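Local coordinates for protein metallocarboxypeptidase (Trypanosoma cruzi, PDB 3DWC) that probably releases C-terminal amino acids other than proline from peptides, as a metal-dependent carboxypeptidase of the M32 family, at residues S180-K192 with Y492-R504. Numbering follows the deposited sequence.
Sequences SWLPELLKEVQEK and YRRHLERRYRDDR. With SO4 (sulfate ion), chain V.
W181 and R493 open a contact between two nearly parallel helices, 180-192 and 492-501, whose axes run 12° apart and approach to 10.1 Å. The CA atoms draw together toward the C-terminal end, from 7.9 Å between L182 and R493 to 5.4 Å between V189 and R501, where the second helix widens into a pi-type turn and E497 O accepts from both R501 N and D502 N. R493, extended from CG to NE, lies along one face of the W181 indole: its CG sits 3.5 Å from the centroid of the six-membered ring, a CH-pi contact, and its guanidinium stacks flat, planes 9° apart, reaching back over W181 CB. W181 holds CG between its backbone N and carbonyl carbon (chi1 56°), which turns the ring flat against the R493 chain; L182 CB backs the other face, and NE1 is hydrogen-bonded to N177 OD1. R493 NE also donates to E497 OE1 (3.0 Å), meeting it from above the carboxylate plane. Farther along, L185 wedges its CD2 between L496 CB and E497 CG while CD1 touches R501 CB, and both methyls of V189 press on Y500 CB. R501 bends at chi2 and chi3, bringing its guanidinium over E497 CB, and its NH2 pairs with E497 OE1. Its NH1 points almost straight at D502 OD1, in the guanidinium plane; a water bridges R501 NE and E188 OE2, themselves a long ion pair at 3.8 Å. Extended K192 reaches R501 O with NZ in a weak bond of 3.0 Å. The contact thus joins the C-terminal helix to helix 168-196 through a leucine-valine seam, flanked by a salt-bridge network in which two arginines share E497 OE1 and R501 also faces D502 and E188, so their positive charges are probably largely balanced.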
loop_
_atom_site.group_PDB
_atom_site.type_symbol
_atom_site.label_atom_id
_atom_site.label_comp_id
_atom_site.label_asym_id
_atom_site.label_seq_id
_atom_site.Cartn_x
_atom_site.Cartn_y
_atom_site.Cartn_z
ATOM N N SER B 180 30.807 32.101 -12.924
ATOM C CA SER B 180 31.836 33.106 -12.793
ATOM C C SER B 180 32.831 32.811 -11.661
ATOM O O SER B 180 33.962 33.322 -11.696
ATOM C CB SER B 180 31.216 34.510 -12.608
ATOM O OG SER B 180 30.626 34.667 -11.317
ATOM N N TRP B 181 32.420 32.011 -10.663
ATOM C CA TRP B 181 33.235 31.771 -9.435
ATOM C C TRP B 181 33.485 30.309 -9.037
ATOM O O TRP B 181 34.532 30.039 -8.417
ATOM C CB TRP B 181 32.711 32.571 -8.210
ATOM C CG TRP B 181 31.271 32.329 -7.850
ATOM C CD1 TRP B 181 30.193 33.080 -8.224
ATOM C CD2 TRP B 181 30.753 31.247 -7.053
ATOM N NE1 TRP B 181 29.036 32.535 -7.710
ATOM C CE2 TRP B 181 29.356 31.401 -7.002
ATOM C CE3 TRP B 181 31.342 30.168 -6.376
ATOM C CZ2 TRP B 181 28.544 30.519 -6.322
ATOM C CZ3 TRP B 181 30.542 29.299 -5.705
ATOM C CH2 TRP B 181 29.148 29.482 -5.670
ATOM N N LEU B 182 32.572 29.383 -9.391
ATOM C CA LEU B 182 32.589 28.039 -8.808
ATOM C C LEU B 182 33.671 27.139 -9.373
ATOM O O LEU B 182 34.336 26.485 -8.587
ATOM C CB LEU B 182 31.200 27.355 -8.836
ATOM C CG LEU B 182 31.052 25.961 -8.200
ATOM C CD1 LEU B 182 31.702 25.906 -6.796
ATOM C CD2 LEU B 182 29.577 25.571 -8.135
ATOM N N PRO B 183 33.879 27.111 -10.718
ATOM C CA PRO B 183 35.042 26.357 -11.248
ATOM C C PRO B 183 36.415 26.724 -10.629
ATOM O O PRO B 183 37.208 25.824 -10.297
ATOM C CB PRO B 183 35.003 26.665 -12.742
ATOM C CG PRO B 183 33.520 26.890 -13.011
ATOM C CD PRO B 183 33.072 27.684 -11.812
ATOM N N GLU B 184 36.677 28.014 -10.412
ATOM C CA GLU B 184 37.909 28.388 -9.709
ATOM C C GLU B 184 37.886 28.113 -8.190
ATOM O O GLU B 184 38.929 27.866 -7.576
ATOM C CB GLU B 184 38.282 29.832 -9.998
ATOM C CG GLU B 184 38.861 30.006 -11.391
ATOM C CD GLU B 184 40.196 29.254 -11.578
ATOM O OE1 GLU B 184 40.951 29.108 -10.577
ATOM O OE2 GLU B 184 40.493 28.838 -12.729
ATOM N N LEU B 185 36.714 28.120 -7.593
ATOM C CA LEU B 185 36.611 27.827 -6.161
ATOM C C LEU B 185 36.971 26.373 -5.941
ATOM O O LEU B 185 37.660 26.054 -4.974
ATOM C CB LEU B 185 35.211 28.100 -5.640
ATOM C CG LEU B 185 34.939 27.774 -4.151
ATOM C CD1 LEU B 185 35.969 28.458 -3.292
ATOM C CD2 LEU B 185 33.561 28.200 -3.736
ATOM N N LEU B 186 36.485 25.506 -6.833
ATOM C CA LEU B 186 36.764 24.089 -6.737
ATOM C C LEU B 186 38.292 23.855 -6.797
ATOM O O LEU B 186 38.873 23.159 -5.943
ATOM C CB LEU B 186 36.014 23.302 -7.817
ATOM C CG LEU B 186 36.418 21.823 -7.958
ATOM C CD1 LEU B 186 36.344 21.045 -6.592
ATOM C CD2 LEU B 186 35.550 21.131 -9.004
ATOM N N LYS B 187 38.930 24.476 -7.779
ATOM C CA LYS B 187 40.358 24.327 -7.980
ATOM C C LYS B 187 41.135 24.847 -6.791
ATOM O O LYS B 187 42.118 24.247 -6.403
ATOM C CB LYS B 187 40.797 25.062 -9.224
ATOM C CG LYS B 187 40.272 24.537 -10.559
ATOM C CD LYS B 187 41.172 25.075 -11.685
ATOM C CE LYS B 187 40.575 25.074 -13.130
ATOM N NZ LYS B 187 39.233 24.407 -13.362
ATOM N N GLU B 188 40.691 25.955 -6.206
ATOM C CA GLU B 188 41.336 26.521 -5.030
ATOM C C GLU B 188 41.232 25.581 -3.825
ATOM O O GLU B 188 42.182 25.415 -3.081
ATOM C CB GLU B 188 40.685 27.846 -4.664
ATOM C CG GLU B 188 41.363 28.541 -3.494
ATOM C CD GLU B 188 40.819 29.918 -3.196
ATOM O OE1 GLU B 188 41.593 30.715 -2.627
ATOM O OE2 GLU B 188 39.648 30.220 -3.523
ATOM N N VAL B 189 40.057 24.985 -3.656
ATOM C CA VAL B 189 39.783 24.080 -2.537
ATOM C C VAL B 189 40.631 22.830 -2.670
ATOM O O VAL B 189 41.285 22.439 -1.715
ATOM C CB VAL B 189 38.301 23.746 -2.447
ATOM C CG1 VAL B 189 38.046 22.640 -1.406
ATOM C CG2 VAL B 189 37.539 25.000 -2.074
ATOM N N GLN B 190 40.648 22.245 -3.867
ATOM C CA GLN B 190 41.514 21.108 -4.153
ATOM C C GLN B 190 42.988 21.334 -3.811
ATOM O O GLN B 190 43.609 20.491 -3.160
ATOM C CB GLN B 190 41.398 20.692 -5.612
ATOM C CG GLN B 190 40.170 19.847 -5.924
ATOM C CD GLN B 190 40.110 19.467 -7.385
ATOM O OE1 GLN B 190 40.234 18.292 -7.736
ATOM N NE2 GLN B 190 39.975 20.462 -8.257
ATOM N N GLU B 191 43.540 22.465 -4.231
ATOM C CA GLU B 191 44.952 22.702 -4.028
ATOM C C GLU B 191 45.266 22.988 -2.557
ATOM O O GLU B 191 46.309 22.568 -2.059
ATOM C CB GLU B 191 45.482 23.774 -5.004
ATOM C CG GLU B 191 45.578 25.178 -4.455
ATOM C CD GLU B 191 45.576 26.253 -5.551
ATOM O OE1 GLU B 191 45.721 25.882 -6.758
ATOM O OE2 GLU B 191 45.397 27.467 -5.188
ATOM N N LYS B 192 44.351 23.667 -1.867
ATOM C CA LYS B 192 44.452 23.880 -0.422
ATOM C C LYS B 192 44.456 22.553 0.349
ATOM O O LYS B 192 45.247 22.366 1.263
ATOM C CB LYS B 192 43.280 24.726 0.081
ATOM C CG LYS B 192 43.297 25.012 1.605
ATOM C CD LYS B 192 41.889 25.239 2.214
ATOM C CE LYS B 192 41.985 25.925 3.628
ATOM N NZ LYS B 192 40.808 25.685 4.549
ATOM N N TYR B 492 24.755 31.025 -1.291
ATOM C CA TYR B 492 25.293 29.680 -1.578
ATOM C C TYR B 492 26.790 29.813 -1.775
ATOM O O TYR B 492 27.547 29.037 -1.251
ATOM C CB TYR B 492 24.607 29.155 -2.851
ATOM C CG TYR B 492 24.861 27.729 -3.287
ATOM C CD1 TYR B 492 24.993 26.674 -2.370
ATOM C CD2 TYR B 492 24.883 27.419 -4.629
ATOM C CE1 TYR B 492 25.156 25.370 -2.801
ATOM C CE2 TYR B 492 25.064 26.103 -5.064
ATOM C CZ TYR B 492 25.194 25.097 -4.151
ATOM O OH TYR B 492 25.369 23.815 -4.623
ATOM N N ARG B 493 27.216 30.824 -2.523
ATOM C CA ARG B 493 28.640 31.107 -2.695
ATOM C C ARG B 493 29.380 31.294 -1.348
ATOM O O ARG B 493 30.428 30.722 -1.137
ATOM C CB ARG B 493 28.810 32.383 -3.570
ATOM C CG ARG B 493 30.240 32.771 -3.831
ATOM C CD ARG B 493 30.394 34.083 -4.641
ATOM N NE ARG B 493 31.802 34.299 -4.924
ATOM C CZ ARG B 493 32.321 35.171 -5.788
ATOM N NH1 ARG B 493 31.577 36.007 -6.496
ATOM N NH2 ARG B 493 33.631 35.204 -5.927
ATOM N N ARG B 494 28.857 32.157 -0.479
ATOM C CA ARG B 494 29.468 32.405 0.829
ATOM C C ARG B 494 29.479 31.182 1.704
ATOM O O ARG B 494 30.437 30.985 2.440
ATOM C CB ARG B 494 28.717 33.486 1.613
ATOM C CG ARG B 494 29.354 34.780 1.599
ATOM C CD ARG B 494 28.683 35.683 0.760
ATOM N NE ARG B 494 27.373 36.079 1.275
ATOM C CZ ARG B 494 26.764 37.195 0.901
ATOM N NH1 ARG B 494 27.379 38.029 0.072
ATOM N NH2 ARG B 494 25.553 37.493 1.371
ATOM N N HIS B 495 28.409 30.397 1.664
ATOM C CA HIS B 495 28.353 29.066 2.353
ATOM C C HIS B 495 29.464 28.125 1.875
ATOM O O HIS B 495 30.190 27.531 2.682
ATOM C CB HIS B 495 27.015 28.373 2.089
ATOM C CG HIS B 495 27.001 26.912 2.473
ATOM N ND1 HIS B 495 27.033 26.499 3.788
ATOM C CD2 HIS B 495 26.924 25.781 1.727
ATOM C CE1 HIS B 495 27.029 25.186 3.840
ATOM N NE2 HIS B 495 26.971 24.715 2.599
ATOM N N LEU B 496 29.580 27.968 0.552
ATOM C CA LEU B 496 30.624 27.093 -0.001
ATOM C C LEU B 496 32.052 27.568 0.276
ATOM O O LEU B 496 32.898 26.773 0.617
ATOM C CB LEU B 496 30.390 26.813 -1.516
ATOM C CG LEU B 496 29.108 26.029 -1.905
ATOM C CD1 LEU B 496 28.898 26.042 -3.382
ATOM C CD2 LEU B 496 29.054 24.561 -1.348
ATOM N N GLU B 497 32.324 28.857 0.109
ATOM C CA GLU B 497 33.611 29.485 0.464
ATOM C C GLU B 497 34.017 29.306 1.923
ATOM O O GLU B 497 35.155 28.893 2.222
ATOM C CB GLU B 497 33.567 31.002 0.162
ATOM C CG GLU B 497 33.570 31.324 -1.317
ATOM C CD GLU B 497 33.372 32.826 -1.593
ATOM O OE1 GLU B 497 33.595 33.221 -2.725
ATOM O OE2 GLU B 497 32.985 33.603 -0.699
ATOM N N ARG B 498 33.076 29.589 2.823
ATOM C CA ARG B 498 33.302 29.461 4.238
ATOM C C ARG B 498 33.553 28.047 4.705
ATOM O O ARG B 498 34.383 27.833 5.587
ATOM C CB ARG B 498 32.126 30.044 5.047
ATOM C CG ARG B 498 32.076 31.558 4.942
ATOM C CD ARG B 498 30.789 32.185 5.488
ATOM N NE ARG B 498 30.772 33.616 5.170
ATOM C CZ ARG B 498 29.691 34.406 5.280
ATOM N NH1 ARG B 498 28.535 33.932 5.690
ATOM N NH2 ARG B 498 29.771 35.683 4.963
ATOM N N ARG B 499 32.820 27.104 4.132
ATOM C CA ARG B 499 32.929 25.740 4.533
ATOM C C ARG B 499 34.176 25.104 3.905
ATOM O O ARG B 499 34.980 24.525 4.626
ATOM C CB ARG B 499 31.666 24.986 4.175
ATOM C CG ARG B 499 31.801 23.485 4.368
ATOM C CD ARG B 499 30.458 22.793 4.320
ATOM N NE ARG B 499 29.605 23.102 5.462
ATOM C CZ ARG B 499 28.358 22.671 5.599
ATOM N NH1 ARG B 499 27.654 22.971 6.700
ATOM N NH2 ARG B 499 27.830 21.912 4.655
ATOM N N TYR B 500 34.354 25.234 2.580
ATOM C CA TYR B 500 35.419 24.495 1.898
ATOM C C TYR B 500 36.759 25.212 1.761
ATOM O O TYR B 500 37.825 24.589 1.786
ATOM C CB TYR B 500 34.912 23.936 0.573
ATOM C CG TYR B 500 33.827 22.905 0.832
ATOM C CD1 TYR B 500 34.152 21.610 1.234
ATOM C CD2 TYR B 500 32.483 23.249 0.770
ATOM C CE1 TYR B 500 33.166 20.684 1.500
ATOM C CE2 TYR B 500 31.480 22.327 1.055
ATOM C CZ TYR B 500 31.835 21.059 1.443
ATOM O OH TYR B 500 30.875 20.126 1.739
ATOM N N ARG B 501 36.701 26.518 1.580
ATOM C CA ARG B 501 37.878 27.286 1.347
ATOM C C ARG B 501 38.446 27.787 2.679
ATOM O O ARG B 501 39.664 27.837 2.855
ATOM C CB ARG B 501 37.546 28.427 0.391
ATOM C CG ARG B 501 38.755 29.196 -0.097
ATOM C CD ARG B 501 38.749 30.568 0.448
ATOM N NE ARG B 501 38.000 31.482 -0.373
ATOM C CZ ARG B 501 37.217 32.469 0.074
ATOM N NH1 ARG B 501 36.955 32.677 1.361
ATOM N NH2 ARG B 501 36.640 33.249 -0.809
ATOM N N ASP B 502 37.584 28.138 3.626
ATOM C CA ASP B 502 38.035 28.613 4.947
ATOM C C ASP B 502 37.868 27.575 6.077
ATOM O O ASP B 502 38.203 27.857 7.233
ATOM C CB ASP B 502 37.258 29.878 5.288
ATOM C CG ASP B 502 37.378 30.924 4.201
ATOM O OD1 ASP B 502 38.335 30.776 3.462
ATOM O OD2 ASP B 502 36.526 31.849 4.052
ATOM N N ASP B 503 37.339 26.393 5.774
ATOM C CA ASP B 503 37.231 25.327 6.785
ATOM C C ASP B 503 36.477 25.786 8.053
ATOM O O ASP B 503 36.820 25.375 9.178
ATOM C CB ASP B 503 38.639 24.839 7.167
ATOM C CG ASP B 503 38.626 23.514 7.931
ATOM O OD1 ASP B 503 37.799 22.636 7.594
ATOM O OD2 ASP B 503 39.454 23.341 8.859
ATOM N N ARG B 504 35.455 26.631 7.880
ATOM C CA ARG B 504 34.795 27.264 9.038
ATOM C C ARG B 504 33.617 26.456 9.618
ATOM O O ARG B 504 33.022 26.841 10.639
ATOM C CB ARG B 504 34.357 28.677 8.684
ATOM C CG ARG B 504 35.555 29.618 8.375
ATOM C CD ARG B 504 35.093 31.016 7.952
ATOM N NE ARG B 504 34.104 31.508 8.909
ATOM C CZ ARG B 504 33.409 32.636 8.793
ATOM N NH1 ARG B 504 33.602 33.466 7.758
ATOM N NH2 ARG B 504 32.532 32.934 9.740
HETATM S S SO4 V . 24.748 39.901 -1.489
HETATM O O1 SO4 V . 25.136 41.126 -0.781
HETATM O O2 SO4 V . 24.044 40.246 -2.734
HETATM O O3 SO4 V . 25.972 39.201 -1.885
HETATM O O4 SO4 V . 23.938 39.067 -0.578
HETATM O O HOH W 1 32.426 36.454 -9.581
HETATM O O HOH W 2 38.018 32.246 -2.824
#